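Local coordinates for protein carbon monoxide dehydrogenase (Thermococcus sp. AM4, PDB 6T7J) that probably catalyses the reversible oxidation of carbon monoxide to carbon dioxide in its active form, and is seen here with a nickel-free, broken cluster C, at residues Phe417-Glu420 / Ala421-Ala425. Residues are numbered along the deposited sequence; the frame is centred on the assembly and turned at random.
Sequences FSVE and AIVEA
Ser418 folds its hydroxyl back over the first turn of helix 419-425 and accepts the backbone N-H of Ala421. The bond is long but fairly straight, OG lying 3.3 Å from Ala421 N with an angle of 161° at the hydrogen. A chi1 of 61° sets OG between the backbone N and carbonyl carbon of its own residue, from where it also rests 3.6 Å from Ala421 CB. The same buried OG is hydrogen-bonded to Pro245 O, so the cap ties the helix start to the loop leading into strand 248-252.

Behind the cap, the backbone bonds climb in steps of four residues. Ile422 N donates to Ser418 O at 2.8 Å, Val423 N to Val419 O at 2.9 Å, and Glu424 N to Glu420 O.

The apolar contacts are lighter. Ile422 CG1, anti to its own carbonyl carbon (chi1 -67°), turns back toward the helix start and meets Phe417 CB at 4.1 Å. The contact is made by CB, not by the ring. One turn apart, Val419 CG1 and Val423 CG2 approach loosely at 4.4 Å; Val419 also packs against Arg527 and Ile530 of helix 525-538.

Among the charged groups, Glu420 bends at chi2 and its OE1 forms a salt bridge with Lys129; its negative charge, in the first turn, would probably also interact favourably with the positive end of the helix dipole. Overall this is a serine N-cap, with Phe417 just before the cap and Ile422 in the first turn closing over it as a hydrophobic staple, at the start of the short helix following strand 411-415.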
loop_
_atom_site.group_PDB
_atom_site.type_symbol
_atom_site.label_atom_id
_atom_site.label_comp_id
_atom_site.label_asym_id
_atom_site.label_seq_id
_atom_site.Cartn_x
_atom_site.Cartn_y
_atom_site.Cartn_z
ATOM N N PHE A 417 -7.205 32.522 2.532
ATOM C CA PHE A 417 -8.651 32.451 2.740
ATOM C C PHE A 417 -9.008 31.079 3.305
ATOM O O PHE A 417 -9.507 30.194 2.610
ATOM C CB PHE A 417 -9.399 32.742 1.441
ATOM C CG PHE A 417 -9.308 34.174 1.004
ATOM C CD1 PHE A 417 -9.997 35.166 1.683
ATOM C CD2 PHE A 417 -8.526 34.531 -0.083
ATOM C CE1 PHE A 417 -9.911 36.487 1.285
ATOM C CE2 PHE A 417 -8.435 35.849 -0.485
ATOM C CZ PHE A 417 -9.129 36.829 0.200
ATOM N N SER A 418 -8.740 30.910 4.596
ATOM C CA SER A 418 -9.266 29.761 5.312
ATOM C C SER A 418 -10.763 29.948 5.558
ATOM O O SER A 418 -11.331 31.016 5.313
ATOM C CB SER A 418 -8.522 29.566 6.633
ATOM O OG SER A 418 -8.671 30.699 7.472
ATOM N N VAL A 419 -11.410 28.886 6.046
ATOM C CA VAL A 419 -12.836 28.968 6.348
ATOM C C VAL A 419 -13.093 30.033 7.408
ATOM O O VAL A 419 -14.067 30.794 7.327
ATOM C CB VAL A 419 -13.373 27.592 6.783
ATOM C CG1 VAL A 419 -14.861 27.676 7.079
ATOM C CG2 VAL A 419 -13.098 26.554 5.707
ATOM N N GLU A 420 -12.215 30.111 8.410
ATOM C CA GLU A 420 -12.344 31.146 9.429
ATOM C C GLU A 420 -12.209 32.535 8.819
ATOM O O GLU A 420 -12.988 33.441 9.141
ATOM C CB GLU A 420 -11.299 30.933 10.524
ATOM C CG GLU A 420 -11.569 29.732 11.418
ATOM C CD GLU A 420 -11.022 28.439 10.843
ATOM O OE1 GLU A 420 -11.347 27.361 11.388
ATOM O OE2 GLU A 420 -10.268 28.500 9.850
ATOM N N ALA A 421 -11.230 32.720 7.930
ATOM C CA ALA A 421 -11.048 34.016 7.286
ATOM C C ALA A 421 -12.252 34.378 6.426
ATOM O O ALA A 421 -12.676 35.540 6.394
ATOM C CB ALA A 421 -9.772 34.011 6.446
ATOM N N ILE A 422 -12.820 33.394 5.728
ATOM C CA ILE A 422 -13.988 33.654 4.891
ATOM C C ILE A 422 -15.183 34.055 5.746
ATOM O O ILE A 422 -15.901 35.009 5.421
ATOM C CB ILE A 422 -14.301 32.426 4.018
ATOM C CG1 ILE A 422 -13.183 32.200 2.999
ATOM C CG2 ILE A 422 -15.638 32.596 3.313
ATOM C CD1 ILE A 422 -13.119 30.788 2.470
ATOM N N VAL A 423 -15.415 33.344 6.853
ATOM C CA VAL A 423 -16.534 33.688 7.728
ATOM C C VAL A 423 -16.324 35.068 8.340
ATOM O O VAL A 423 -17.274 35.844 8.501
ATOM C CB VAL A 423 -16.727 32.606 8.808
ATOM C CG1 VAL A 423 -17.734 33.063 9.852
ATOM C CG2 VAL A 423 -17.182 31.304 8.172
ATOM N N GLU A 424 -15.074 35.404 8.676
ATOM C CA GLU A 424 -14.776 36.749 9.160
ATOM C C GLU A 424 -15.041 37.797 8.087
ATOM O O GLU A 424 -15.443 38.923 8.404
ATOM C CB GLU A 424 -13.322 36.830 9.627
ATOM C CG GLU A 424 -13.108 36.515 11.100
ATOM C CD GLU A 424 -11.693 36.826 11.557
ATOM O OE1 GLU A 424 -11.295 36.350 12.643
ATOM O OE2 GLU A 424 -10.978 37.547 10.827
ATOM N N ALA A 425 -14.821 37.446 6.818
ATOM C CA ALA A 425 -15.094 38.384 5.735
ATOM C C ALA A 425 -16.586 38.647 5.583
ATOM O O ALA A 425 -16.981 39.737 5.156
ATOM C CB ALA A 425 -14.510 37.859 4.425
#